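Local coordinates for protein myosin-2 (Saccharomyces cerevisiae, PDB 6IXO) that carries organelles, vesicles and other cargo along actin cables as a class V motor, gripping cargo receptors through the globular tail domain described here, at residues A[14-19]-A[405-410]; A[58-63]-A[392-397]; A[64-69]-A[142-147]. One frame throughout, in Å; residues are numbered along the deposited sequence.

How the contacts relate
All three contacts lie at one end of the elongated, all-helical tail domain. Contacts 2 and 3 share helix 53-67, and contact 1 sits beside it through the two helices at the ends of the chain. Contacts 1 and 3 are partly buried, each with two buried residues among the four that touch; contact 2 lies at the surface. No hydrogen bond or salt bridge crosses any of them. Contact 1 joins leucine and isoleucine branches and the aliphatic root of an arginine, contact 2 sets one isoleucine tip against a loop alanine, and contact 3 lays an indole among aliphatic methyls. Charged pairs within segments follow single helices, but Arg407 salt-bridges Glu12 of helix 6-18 beside contact 1.

Contact 1 (A[14-19]-A[405-410]); sequences YRLLED and TKRIVD
Leu16 and Ile408 turn toward each other with their chains placed alike: in Leu16 the CG lies anti to its own carbonyl carbon (chi1 -71°), and in Ile408 the CG1 branch does the same (chi1 -69°). That setting carries CG1 of Ile408 alongside the root of Leu16, with CG1 3.7 Å from Leu16 CB. The Ile408 chain then runs on to the second leucine, where its terminal CD1 meets Leu17 CD2 at 3.5 Å, one branch methyl against another. Leu16 CD1 reaches past Ile408 CG1 to the preceding residue, 3.5 Å from Arg407 CG, the two chains crossing obliquely. Only the root of Arg407 takes part: its chain bends at chi2, and the guanidinium runs on to a salt bridge through NE with Glu12, one turn before Leu16 on helix 6-18, so a charged link flanks the apolar contact; between the two segments themselves only apolar atoms meet. Arg15 bonds Glu18 through NH1 and OE1 at 2.8 Å, and Lys406 pairs with Asp410, each within one helix. Replacing Ile408 by an alanine would remove the CG1-CD1 arm and would probably open a gap between the helices, leaving Leu16 CB and Leu17 CD2 without their partner. The two segment axes approach to 10.0 Å, running more antiparallel than parallel at 140°, and the amino-terminal helix 6-18 is thus joined to the carboxy-terminal helix 403-415. Around them, Leu23 of helix 20-32 also packs on Ile408, while Glu64 and Met65 of helix 53-67 lie against Leu17.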
ATOM      1  N   TYR A  14      35.448  14.461 -10.277  1.00 53.20           N
ATOM      2  CA  TYR A  14      35.399  15.446  -9.221  1.00 54.95           C
ATOM      3  C   TYR A  14      34.690  16.714  -9.657  1.00 54.74           C
ATOM      4  O   TYR A  14      33.849  17.240  -8.933  1.00 52.05           O
ATOM      5  CB  TYR A  14      36.822  15.798  -8.752  1.00 62.94           C
ATOM      6  CG  TYR A  14      36.810  16.672  -7.532  1.00 68.78           C
ATOM      7  CD1 TYR A  14      36.795  18.060  -7.647  1.00 74.00           C
ATOM      8  CD2 TYR A  14      36.780  16.112  -6.255  1.00 68.15           C
ATOM      9  CE1 TYR A  14      36.765  18.868  -6.526  1.00 74.65           C
ATOM     10  CE2 TYR A  14      36.765  16.913  -5.125  1.00 68.29           C
ATOM     11  CZ  TYR A  14      36.746  18.289  -5.269  1.00 72.28           C
ATOM     12  OH  TYR A  14      36.721  19.091  -4.154  1.00 74.59           O
ATOM     13  N   ARG A  15      35.044  17.222 -10.829  1.00 51.11           N
ATOM     14  CA  ARG A  15      34.368  18.401 -11.356  1.00 53.42           C
ATOM     15  C   ARG A  15      32.897  18.133 -11.637  1.00 53.37           C
ATOM     16  O   ARG A  15      32.062  19.031 -11.492  1.00 58.51           O
ATOM     17  CB  ARG A  15      35.040  18.884 -12.633  1.00 56.50           C
ATOM     18  CG  ARG A  15      36.510  19.228 -12.469  1.00 75.16           C
ATOM     19  CD  ARG A  15      36.731  20.177 -11.290  1.00 91.68           C
ATOM     20  NE  ARG A  15      38.085  20.749 -11.275  1.00105.98           N
ATOM     21  CZ  ARG A  15      38.495  21.697 -10.432  1.00105.60           C
ATOM     22  NH1 ARG A  15      37.658  22.188  -9.522  1.00105.75           N
ATOM     23  NH2 ARG A  15      39.741  22.155 -10.502  1.00104.57           N
ATOM     24  N   LEU A  16      32.560  16.921 -12.062  1.00 49.60           N
ATOM     25  CA  LEU A  16      31.112  16.635 -12.288  1.00 51.32           C
ATOM     26  C   LEU A  16      30.359  16.658 -10.970  1.00 50.87           C
ATOM     27  O   LEU A  16      29.233  17.142 -10.881  1.00 50.90           O
ATOM     28  CB  LEU A  16      30.911  15.295 -12.994  1.00 44.78           C
ATOM     29  CG  LEU A  16      31.344  15.327 -14.468  1.00 54.09           C
ATOM     30  CD1 LEU A  16      31.609  13.935 -15.018  1.00 50.66           C
ATOM     31  CD2 LEU A  16      30.305  16.066 -15.339  1.00 53.75           C
ATOM     32  N   LEU A  17      30.986  16.139  -9.923  1.00 52.69           N
ATOM     33  CA  LEU A  17      30.267  15.967  -8.665  1.00 54.34           C
ATOM     34  C   LEU A  17      30.173  17.270  -7.860  1.00 60.06           C
ATOM     35  O   LEU A  17      29.173  17.499  -7.179  1.00 60.28           O
ATOM     36  CB  LEU A  17      30.918  14.865  -7.843  1.00 52.08           C
ATOM     37  CG  LEU A  17      30.820  13.494  -8.521  1.00 52.02           C
ATOM     38  CD1 LEU A  17      31.856  12.505  -7.964  1.00 53.48           C
ATOM     39  CD2 LEU A  17      29.424  12.916  -8.384  1.00 48.55           C
ATOM     40  N   GLU A  18      31.182  18.137  -7.959  1.00 59.23           N
ATOM     41  CA  GLU A  18      31.150  19.394  -7.204  1.00 67.14           C
ATOM     42  C   GLU A  18      30.163  20.395  -7.822  1.00 70.32           C
ATOM     43  O   GLU A  18      29.729  21.336  -7.161  1.00 68.28           O
ATOM     44  CB  GLU A  18      32.568  20.010  -7.095  1.00 58.76           C
ATOM     45  CG  GLU A  18      32.894  21.166  -8.040  1.00 64.50           C
ATOM     46  CD  GLU A  18      34.397  21.553  -7.986  1.00100.20           C
ATOM     47  OE1 GLU A  18      34.960  22.011  -9.007  1.00 98.12           O
ATOM     48  OE2 GLU A  18      35.026  21.396  -6.915  1.00102.19           O
ATOM     49  N   ASP A  19      29.806  20.194  -9.086  1.00 71.68           N
ATOM     50  CA  ASP A  19      28.883  21.100  -9.762  1.00 67.52           C
ATOM     51  C   ASP A  19      27.434  20.703  -9.459  1.00 64.42           C
ATOM     52  O   ASP A  19      26.681  20.291 -10.356  1.00 58.41           O
ATOM     53  CB  ASP A  19      29.135  21.101 -11.270  1.00 65.37           C
ATOM     54  CG  ASP A  19      28.423  22.241 -11.984  1.00 71.43           C
ATOM     55  OD1 ASP A  19      27.590  22.925 -11.347  1.00 78.23           O
ATOM     56  OD2 ASP A  19      28.686  22.444 -13.192  1.00 71.56           O
ATOM     57  N   THR A 405      24.958  13.106 -15.297  1.00 33.87           N
ATOM     58  CA  THR A 405      24.741  11.916 -14.519  1.00 34.54           C
ATOM     59  C   THR A 405      25.271  10.728 -15.273  1.00 34.05           C
ATOM     60  O   THR A 405      25.925   9.864 -14.701  1.00 38.05           O
ATOM     61  CB  THR A 405      23.223  11.712 -14.211  1.00 36.49           C
ATOM     62  OG1 THR A 405      22.744  12.834 -13.477  1.00 41.05           O
ATOM     63  CG2 THR A 405      23.046  10.492 -13.391  1.00 39.11           C
ATOM     64  N   LYS A 406      24.985  10.692 -16.572  1.00 34.25           N
ATOM     65  CA  LYS A 406      25.450   9.602 -17.424  1.00 37.84           C
ATOM     66  C   LYS A 406      26.988   9.596 -17.526  1.00 39.67           C
ATOM     67  O   LYS A 406      27.633   8.534 -17.593  1.00 37.01           O
ATOM     68  CB  LYS A 406      24.824   9.716 -18.812  1.00 42.16           C
ATOM     69  CG  LYS A 406      25.407   8.771 -19.853  1.00 50.30           C
ATOM     70  CD  LYS A 406      24.495   8.682 -21.067  1.00 60.84           C
ATOM     71  CE  LYS A 406      25.256   8.394 -22.356  1.00 67.07           C
ATOM     72  NZ  LYS A 406      26.267   7.312 -22.189  1.00 71.35           N
ATOM     73  N   ARG A 407      27.588  10.777 -17.536  1.00 30.16           N
ATOM     74  CA  ARG A 407      29.070  10.773 -17.657  1.00 30.85           C
ATOM     75  C   ARG A 407      29.680  10.209 -16.370  1.00 36.39           C
ATOM     76  O   ARG A 407      30.636   9.429 -16.404  1.00 38.33           O
ATOM     77  CB  ARG A 407      29.585  12.168 -17.933  1.00 31.11           C
ATOM     78  CG  ARG A 407      31.114  12.209 -18.039  1.00 31.39           C
ATOM     79  CD  ARG A 407      31.617  11.312 -19.173  1.00 34.55           C
ATOM     80  NE  ARG A 407      33.049  11.517 -19.438  1.00 36.94           N
ATOM     81  CZ  ARG A 407      33.783  10.677 -20.150  1.00 37.97           C
ATOM     82  NH1 ARG A 407      33.220   9.599 -20.683  1.00 40.76           N
ATOM     83  NH2 ARG A 407      35.072  10.920 -20.348  1.00 42.05           N
ATOM     84  N   ILE A 408      29.092  10.585 -15.231  1.00 40.48           N
ATOM     85  CA  ILE A 408      29.557  10.066 -13.946  1.00 40.75           C
ATOM     86  C   ILE A 408      29.465   8.541 -13.943  1.00 41.22           C
ATOM     87  O   ILE A 408      30.427   7.832 -13.632  1.00 40.67           O
ATOM     88  CB  ILE A 408      28.738  10.635 -12.769  1.00 39.34           C
ATOM     89  CG1 ILE A 408      29.014  12.135 -12.570  1.00 39.85           C
ATOM     90  CG2 ILE A 408      29.032   9.880 -11.487  1.00 39.78           C
ATOM     91  CD1 ILE A 408      28.018  12.829 -11.618  1.00 41.35           C
ATOM     92  N   VAL A 409      28.299   8.026 -14.302  1.00 36.62           N
ATOM     93  CA  VAL A 409      28.136   6.589 -14.318  1.00 37.88           C
ATOM     94  C   VAL A 409      29.103   5.920 -15.280  1.00 43.44           C
ATOM     95  O   VAL A 409      29.691   4.892 -14.937  1.00 45.98           O
ATOM     96  CB  VAL A 409      26.665   6.208 -14.652  1.00 43.61           C
ATOM     97  CG1 VAL A 409      26.549   4.732 -14.848  1.00 44.37           C
ATOM     98  CG2 VAL A 409      25.775   6.654 -13.521  1.00 41.16           C
ATOM     99  N   ASP A 410      29.322   6.510 -16.454  1.00 44.20           N
ATOM    100  CA  ASP A 410      30.285   5.938 -17.396  1.00 47.70           C
ATOM    101  C   ASP A 410      31.712   5.960 -16.848  1.00 50.83           C
ATOM    102  O   ASP A 410      32.505   5.041 -17.101  1.00 50.60           O
ATOM    103  CB  ASP A 410      30.255   6.672 -18.748  1.00 51.37           C
ATOM    104  CG  ASP A 410      28.912   6.524 -19.484  1.00 60.02           C
ATOM    105  OD1 ASP A 410      28.068   5.691 -19.073  1.00 65.34           O
ATOM    106  OD2 ASP A 410      28.706   7.245 -20.486  1.00 59.57           O
TER

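Contact 2 (A[58-63]-A[392-397]); sequences LIIVLS and VEAYIP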
ATOM      1  N   LEU A  58      21.342   7.006  -7.990  1.00 34.71           N
ATOM      2  CA  LEU A  58      21.571   7.836  -6.812  1.00 34.38           C
ATOM      3  C   LEU A  58      22.682   7.278  -5.939  1.00 35.71           C
ATOM      4  O   LEU A  58      23.512   8.022  -5.429  1.00 37.01           O
ATOM      5  CB  LEU A  58      20.282   7.944  -5.978  1.00 30.19           C
ATOM      6  CG  LEU A  58      19.123   8.697  -6.635  1.00 34.14           C
ATOM      7  CD1 LEU A  58      17.845   8.620  -5.748  1.00 28.48           C
ATOM      8  CD2 LEU A  58      19.495  10.136  -6.887  1.00 35.13           C
ATOM      9  N   ILE A  59      22.667   5.965  -5.760  1.00 33.15           N
ATOM     10  CA  ILE A  59      23.681   5.280  -4.960  1.00 33.78           C
ATOM     11  C   ILE A  59      25.082   5.482  -5.544  1.00 38.48           C
ATOM     12  O   ILE A  59      26.063   5.715  -4.809  1.00 38.56           O
ATOM     13  CB  ILE A  59      23.338   3.755  -4.842  1.00 28.82           C
ATOM     14  CG1 ILE A  59      22.141   3.578  -3.883  1.00 32.58           C
ATOM     15  CG2 ILE A  59      24.543   2.944  -4.349  1.00 33.05           C
ATOM     16  CD1 ILE A  59      21.432   2.196  -4.017  1.00 37.54           C
ATOM     17  N   ILE A  60      25.199   5.424  -6.863  1.00 40.25           N
ATOM     18  CA  ILE A  60      26.523   5.606  -7.469  1.00 40.41           C
ATOM     19  C   ILE A  60      27.021   7.029  -7.226  1.00 41.41           C
ATOM     20  O   ILE A  60      28.160   7.244  -6.785  1.00 45.66           O
ATOM     21  CB  ILE A  60      26.491   5.306  -8.960  1.00 40.24           C
ATOM     22  CG1 ILE A  60      26.284   3.804  -9.145  1.00 45.33           C
ATOM     23  CG2 ILE A  60      27.788   5.774  -9.632  1.00 45.01           C
ATOM     24  CD1 ILE A  60      25.724   3.408 -10.482  1.00 50.26           C
ATOM     25  N   VAL A  61      26.161   7.995  -7.516  1.00 35.65           N
ATOM     26  CA  VAL A  61      26.479   9.403  -7.329  1.00 40.97           C
ATOM     27  C   VAL A  61      26.846   9.680  -5.888  1.00 40.98           C
ATOM     28  O   VAL A  61      27.874  10.294  -5.618  1.00 43.95           O
ATOM     29  CB  VAL A  61      25.304  10.322  -7.715  1.00 40.50           C
ATOM     30  CG1 VAL A  61      25.567  11.748  -7.228  1.00 40.10           C
ATOM     31  CG2 VAL A  61      25.070  10.274  -9.207  1.00 37.62           C
ATOM     32  N   LEU A  62      26.003   9.221  -4.971  1.00 37.91           N
ATOM     33  CA  LEU A  62      26.189   9.463  -3.539  1.00 38.32           C
ATOM     34  C   LEU A  62      27.511   8.948  -3.038  1.00 41.18           C
ATOM     35  O   LEU A  62      28.288   9.646  -2.361  1.00 41.35           O
ATOM     36  CB  LEU A  62      25.059   8.788  -2.739  1.00 36.82           C
ATOM     37  CG  LEU A  62      25.177   8.919  -1.211  1.00 42.63           C
ATOM     38  CD1 LEU A  62      25.270  10.368  -0.809  1.00 41.78           C
ATOM     39  CD2 LEU A  62      23.972   8.268  -0.478  1.00 41.24           C
ATOM     40  N   SER A  63      27.771   7.698  -3.364  1.00 40.20           N
ATOM     41  CA  SER A  63      28.990   7.093  -2.894  1.00 46.61           C
ATOM     42  C   SER A  63      30.218   7.758  -3.505  1.00 49.76           C
ATOM     43  O   SER A  63      31.261   7.843  -2.840  1.00 46.31           O
ATOM     44  CB  SER A  63      28.977   5.592  -3.168  1.00 56.73           C
ATOM     45  OG  SER A  63      28.810   5.316  -4.531  1.00 63.00           O
ATOM     46  N   VAL A 392      26.496  -3.723  -7.590  1.00 96.60           N
ATOM     47  CA  VAL A 392      26.061  -3.969  -8.968  1.00 97.29           C
ATOM     48  C   VAL A 392      26.677  -2.968  -9.956  1.00 95.97           C
ATOM     49  O   VAL A 392      26.774  -1.772  -9.659  1.00 93.10           O
ATOM     50  CB  VAL A 392      24.515  -3.919  -9.097  1.00 92.57           C
ATOM     51  CG1 VAL A 392      24.076  -4.271 -10.511  1.00 91.81           C
ATOM     52  CG2 VAL A 392      23.863  -4.866  -8.108  1.00 94.67           C
ATOM     53  N   GLU A 393      27.092  -3.480 -11.117  1.00 96.70           N
ATOM     54  CA  GLU A 393      27.583  -2.662 -12.224  1.00 99.39           C
ATOM     55  C   GLU A 393      26.815  -1.341 -12.402  1.00100.59           C
ATOM     56  O   GLU A 393      25.588  -1.283 -12.249  1.00102.02           O
ATOM     57  CB  GLU A 393      27.522  -3.452 -13.536  1.00101.92           C
ATOM     58  CG  GLU A 393      28.197  -2.738 -14.713  1.00104.61           C
ATOM     59  CD  GLU A 393      27.702  -3.211 -16.074  1.00108.17           C
ATOM     60  OE1 GLU A 393      26.678  -2.668 -16.549  1.00108.45           O
ATOM     61  OE2 GLU A 393      28.342  -4.112 -16.669  1.00109.57           O
ATOM     62  N   ALA A 394      27.568  -0.289 -12.715  1.00 99.13           N
ATOM     63  CA  ALA A 394      27.028   1.039 -12.976  1.00 93.90           C
ATOM     64  C   ALA A 394      26.155   1.036 -14.226  1.00 94.96           C
ATOM     65  O   ALA A 394      26.662   0.825 -15.331  1.00103.78           O
ATOM     66  CB  ALA A 394      28.169   2.048 -13.122  1.00 88.92           C
ATOM     67  N   TYR A 395      24.853   1.276 -14.050  1.00 85.71           N
ATOM     68  CA  TYR A 395      23.905   1.253 -15.167  1.00 78.99           C
ATOM     69  C   TYR A 395      22.918   2.408 -15.155  1.00 79.43           C
ATOM     70  O   TYR A 395      22.386   2.757 -14.113  1.00 78.96           O
ATOM     71  CB  TYR A 395      23.120  -0.053 -15.163  1.00 73.77           C
ATOM     72  CG  TYR A 395      21.864  -0.045 -16.020  1.00 70.93           C
ATOM     73  CD1 TYR A 395      21.935   0.026 -17.412  1.00 72.14           C
ATOM     74  CD2 TYR A 395      20.611  -0.158 -15.443  1.00 68.78           C
ATOM     75  CE1 TYR A 395      20.776   0.008 -18.204  1.00 69.96           C
ATOM     76  CE2 TYR A 395      19.458  -0.180 -16.221  1.00 68.77           C
ATOM     77  CZ  TYR A 395      19.544  -0.094 -17.600  1.00 70.09           C
ATOM     78  OH  TYR A 395      18.384  -0.108 -18.359  1.00 73.90           O
ATOM     79  N   ILE A 396      22.664   2.980 -16.330  1.00 77.54           N
ATOM     80  CA  ILE A 396      21.671   4.042 -16.480  1.00 70.09           C
ATOM     81  C   ILE A 396      20.940   3.866 -17.810  1.00 67.39           C
ATOM     82  O   ILE A 396      21.577   3.820 -18.848  1.00 70.55           O
ATOM     83  CB  ILE A 396      22.327   5.457 -16.375  1.00 51.36           C
ATOM     84  CG1 ILE A 396      21.478   6.509 -17.070  1.00 58.05           C
ATOM     85  CG2 ILE A 396      23.726   5.509 -17.004  1.00 47.41           C
ATOM     86  CD1 ILE A 396      22.106   7.885 -16.956  1.00 62.39           C
ATOM     87  N   PRO A 397      19.597   3.741 -17.779  1.00 64.52           N
ATOM     88  CA  PRO A 397      18.787   3.406 -18.965  1.00 67.01           C
ATOM     89  C   PRO A 397      18.956   4.323 -20.179  1.00 73.68           C
ATOM     90  O   PRO A 397      19.610   5.351 -20.087  1.00 72.08           O
ATOM     91  CB  PRO A 397      17.350   3.502 -18.446  1.00 57.78           C
ATOM     92  CG  PRO A 397      17.464   3.203 -16.993  1.00 55.42           C
ATOM     93  CD  PRO A 397      18.766   3.815 -16.560  1.00 57.70           C
TER
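Ile60 reaches across to Ala394 with a single methyl, and the contact can be read along its side chain. From CB, which points from helix 53-67 toward the loop, two branches part. CG1 lies anti to the carbonyl carbon of Ile60 (chi1 -70°), and it is this branch that heads for the loop, while CG2 is left anti to the backbone N. CB itself is still 5.5 Å from Ala394 CB, and CG1 has closed only part of the way, to 4.8 Å from Ala394 CA. The last step makes the contact: CD1, on an extended chain (chi2 158°), comes down on the alanine, 3.7 Å from Ala394 CA. The same CD1 is 3.8 Å from Ala394 CB, so the methyl sits against the CA-CB bond and not end-on against one atom. Beyond it the backbone carries on, with Tyr395 N 4.2 Å from that CD1. Tyr395 turns its CB away from the helix; its ring has Pro397 N over one face and makes a cation-pi contact with Arg49.

Ala394 has a second neighbour: Val409 of helix 403-415 sends CG1 to 3.6 Å from Ala394 CB. Ile60 in turn touches Val412 of that helix, so the alanine and the isoleucine meet where the loop, helix 53-67 and helix 403-415 converge. The patch is small and at the surface, with no hydrogen bond across it. The loop carrying Ala394 belongs to the long segment between helices 336-350 and 403-415, which brings the carboxy terminus back against the amino-terminal helices, consistent with the globular tails of other class V myosins.

Contact 3 (A[64-69]-A[142-147]); sequences EMWRFG and SLVTEL
This is helix-to-helix packing in the all-helical cargo-binding tail: Trp66, in the last turn of helix 53-67, lies against the face of helix 134-180 that carries Leu143, Val144 and Leu147. A Schellman motif ends the tryptophan's helix directly afterwards, with Gly69 at positive phi as the C-prime residue; Gly69 N bonds Trp66 O at 2.7 Å and Leu70 N turns back to Met65 O. The backbones are well apart, 10.1 Å between Trp66 CA and Val144 CA, and the indole spans the interval. It is set there by a CG anti to the carbonyl carbon (chi1 -71°), which sends the indole toward the second helix.

Three aliphatic side chains meet the ring from different directions. Val144 puts CG2 over one face, 4.0 Å above the ring plane and offset toward the rim. Leu147 comes in at the edge, near the plane, its CD2 4.0 Å from Trp66 CZ2. Leu143 approaches at the pyrrole end. Tyr140 adds an edge-to-face ring contact, and Ser74 of helix 71-90 and Phe114 of helix 97-124 also touch the indole, so it helps to join four helices.

Farther from this interface, Arg67 pairs in plane with Glu64, NH1 to OE1 at 2.9 Å, and also bonds Gln415; Phe68 CZ lies over the centre of the Arg67 guanidinium. Back at the indole, the nitrogen NE1 has the CD2 methyl of Leu143 4.0 Å away, placed obliquely to the ring.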
ATOM      1  N   GLU A  64      30.121   8.249  -4.744  1.00 45.76           N
ATOM      2  CA  GLU A  64      31.291   8.911  -5.334  1.00 46.57           C
ATOM      3  C   GLU A  64      31.539  10.218  -4.598  1.00 46.46           C
ATOM      4  O   GLU A  64      32.691  10.584  -4.334  1.00 51.39           O
ATOM      5  CB  GLU A  64      31.122   9.178  -6.832  1.00 49.38           C
ATOM      6  CG  GLU A  64      31.287   7.965  -7.678  1.00 51.33           C
ATOM      7  CD  GLU A  64      32.642   7.323  -7.483  1.00 54.84           C
ATOM      8  OE1 GLU A  64      33.661   8.028  -7.610  1.00 59.05           O
ATOM      9  OE2 GLU A  64      32.686   6.113  -7.194  1.00 53.58           O
ATOM     10  N   MET A  65      30.451  10.918  -4.255  1.00 44.06           N
ATOM     11  CA  MET A  65      30.596  12.138  -3.467  1.00 48.90           C
ATOM     12  C   MET A  65      31.302  11.854  -2.137  1.00 55.06           C
ATOM     13  O   MET A  65      32.232  12.578  -1.744  1.00 52.74           O
ATOM     14  CB  MET A  65      29.238  12.773  -3.219  1.00 49.14           C
ATOM     15  CG  MET A  65      28.689  13.502  -4.417  1.00 47.41           C
ATOM     16  SD  MET A  65      27.038  14.104  -4.011  1.00 46.07           S
ATOM     17  CE  MET A  65      26.649  15.020  -5.498  1.00 42.86           C
ATOM     18  N   TRP A  66      30.882  10.791  -1.451  1.00 50.21           N
ATOM     19  CA  TRP A  66      31.563  10.428  -0.205  1.00 49.79           C
ATOM     20  C   TRP A  66      33.020  10.070  -0.433  1.00 53.17           C
ATOM     21  O   TRP A  66      33.886  10.535   0.300  1.00 53.95           O
ATOM     22  CB  TRP A  66      30.864   9.272   0.484  1.00 48.30           C
ATOM     23  CG  TRP A  66      29.569   9.676   1.042  1.00 48.09           C
ATOM     24  CD1 TRP A  66      29.138  10.950   1.287  1.00 49.08           C
ATOM     25  CD2 TRP A  66      28.505   8.809   1.415  1.00 44.62           C
ATOM     26  NE1 TRP A  66      27.872  10.921   1.800  1.00 45.72           N
ATOM     27  CE2 TRP A  66      27.460   9.618   1.892  1.00 42.63           C
ATOM     28  CE3 TRP A  66      28.345   7.424   1.408  1.00 40.89           C
ATOM     29  CZ2 TRP A  66      26.272   9.096   2.358  1.00 43.55           C
ATOM     30  CZ3 TRP A  66      27.143   6.896   1.849  1.00 40.06           C
ATOM     31  CH2 TRP A  66      26.122   7.735   2.329  1.00 45.66           C
ATOM     32  N   ARG A  67      33.280   9.237  -1.436  1.00 52.95           N
ATOM     33  CA  ARG A  67      34.647   8.834  -1.771  1.00 52.43           C
ATOM     34  C   ARG A  67      35.579  10.030  -1.967  1.00 51.81           C
ATOM     35  O   ARG A  67      36.773   9.985  -1.621  1.00 52.46           O
ATOM     36  CB  ARG A  67      34.617   7.970  -3.029  1.00 54.18           C
ATOM     37  CG  ARG A  67      35.972   7.657  -3.610  1.00 60.59           C
ATOM     38  CD  ARG A  67      35.820   7.252  -5.048  1.00 65.00           C
ATOM     39  NE  ARG A  67      37.130   7.055  -5.642  1.00 75.61           N
ATOM     40  CZ  ARG A  67      37.350   6.935  -6.942  1.00 82.01           C
ATOM     41  NH1 ARG A  67      36.331   6.996  -7.796  1.00 80.45           N
ATOM     42  NH2 ARG A  67      38.596   6.760  -7.380  1.00 89.00           N
ATOM     43  N   PHE A  68      35.059  11.101  -2.546  1.00 50.73           N
ATOM     44  CA  PHE A  68      35.872  12.287  -2.788  1.00 55.40           C
ATOM     45  C   PHE A  68      35.744  13.271  -1.633  1.00 55.22           C
ATOM     46  O   PHE A  68      36.245  14.372  -1.712  1.00 55.04           O
ATOM     47  CB  PHE A  68      35.470  12.958  -4.103  1.00 55.87           C
ATOM     48  CG  PHE A  68      36.016  12.267  -5.327  1.00 58.31           C
ATOM     49  CD1 PHE A  68      37.345  12.419  -5.687  1.00 61.25           C
ATOM     50  CD2 PHE A  68      35.198  11.467  -6.121  1.00 57.29           C
ATOM     51  CE1 PHE A  68      37.864  11.793  -6.811  1.00 60.80           C
ATOM     52  CE2 PHE A  68      35.711  10.826  -7.249  1.00 56.80           C
ATOM     53  CZ  PHE A  68      37.050  10.999  -7.596  1.00 58.96           C
ATOM     54  N   GLY A  69      35.069  12.861  -0.561  1.00 57.89           N
ATOM     55  CA  GLY A  69      34.864  13.721   0.591  1.00 57.38           C
ATOM     56  C   GLY A  69      34.031  14.959   0.299  1.00 59.32           C
ATOM     57  O   GLY A  69      34.164  15.983   0.968  1.00 55.09           O
ATOM     58  N   SER A 142      28.091  10.549  11.705  1.00 49.47           N
ATOM     59  CA  SER A 142      26.916  11.271  12.179  1.00 55.31           C
ATOM     60  C   SER A 142      25.989  11.635  11.014  1.00 53.23           C
ATOM     61  O   SER A 142      24.767  11.520  11.108  1.00 45.80           O
ATOM     62  CB  SER A 142      27.365  12.518  12.954  1.00 63.46           C
ATOM     63  OG  SER A 142      26.239  13.181  13.502  1.00 72.71           O
ATOM     64  N   LEU A 143      26.591  12.043   9.902  1.00 54.90           N
ATOM     65  CA  LEU A 143      25.849  12.327   8.676  1.00 52.11           C
ATOM     66  C   LEU A 143      25.128  11.101   8.116  1.00 45.57           C
ATOM     67  O   LEU A 143      23.962  11.173   7.725  1.00 45.79           O
ATOM     68  CB  LEU A 143      26.811  12.884   7.614  1.00 59.70           C
ATOM     69  CG  LEU A 143      26.374  12.881   6.140  1.00 68.11           C
ATOM     70  CD1 LEU A 143      25.395  13.991   5.846  1.00 69.02           C
ATOM     71  CD2 LEU A 143      27.578  12.990   5.214  1.00 78.23           C
ATOM     72  N   VAL A 144      25.829   9.979   8.048  1.00 42.35           N
ATOM     73  CA  VAL A 144      25.234   8.790   7.454  1.00 40.80           C
ATOM     74  C   VAL A 144      24.152   8.257   8.389  1.00 37.50           C
ATOM     75  O   VAL A 144      23.126   7.738   7.943  1.00 37.29           O
ATOM     76  CB  VAL A 144      26.299   7.697   7.178  1.00 39.59           C
ATOM     77  CG1 VAL A 144      25.649   6.429   6.589  1.00 39.76           C
ATOM     78  CG2 VAL A 144      27.348   8.242   6.235  1.00 43.34           C
ATOM     79  N   THR A 145      24.384   8.379   9.691  1.00 39.02           N
ATOM     80  CA  THR A 145      23.376   7.937  10.642  1.00 39.56           C
ATOM     81  C   THR A 145      22.086   8.744  10.481  1.00 38.73           C
ATOM     82  O   THR A 145      21.008   8.175  10.501  1.00 35.23           O
ATOM     83  CB  THR A 145      23.887   8.058  12.064  1.00 39.81           C
ATOM     84  OG1 THR A 145      25.081   7.282  12.185  1.00 41.82           O
ATOM     85  CG2 THR A 145      22.828   7.546  13.052  1.00 46.71           C
ATOM     86  N   GLU A 146      22.201  10.059  10.311  1.00 42.32           N
ATOM     87  CA  GLU A 146      21.029  10.916  10.084  1.00 43.09           C
ATOM     88  C   GLU A 146      20.375  10.583   8.772  1.00 40.54           C
ATOM     89  O   GLU A 146      19.135  10.645   8.641  1.00 39.63           O
ATOM     90  CB  GLU A 146      21.406  12.397  10.085  1.00 54.32           C
ATOM     91  CG  GLU A 146      21.848  12.923  11.425  1.00 75.03           C
ATOM     92  CD  GLU A 146      22.209  14.396  11.367  1.00 91.12           C
ATOM     93  OE1 GLU A 146      21.936  15.029  10.318  1.00 95.94           O
ATOM     94  OE2 GLU A 146      22.763  14.912  12.367  1.00 97.52           O
ATOM     95  N   LEU A 147      21.194  10.213   7.796  1.00 35.91           N
ATOM     96  CA  LEU A 147      20.636   9.887   6.482  1.00 35.33           C
ATOM     97  C   LEU A 147      19.808   8.590   6.569  1.00 35.02           C
ATOM     98  O   LEU A 147      18.698   8.473   5.971  1.00 29.81           O
ATOM     99  CB  LEU A 147      21.756   9.780   5.445  1.00 33.53           C
ATOM    100  CG  LEU A 147      21.204   9.334   4.086  1.00 44.39           C
ATOM    101  CD1 LEU A 147      20.192  10.353   3.571  1.00 42.12           C
ATOM    102  CD2 LEU A 147      22.339   9.112   3.067  1.00 44.34           C
TER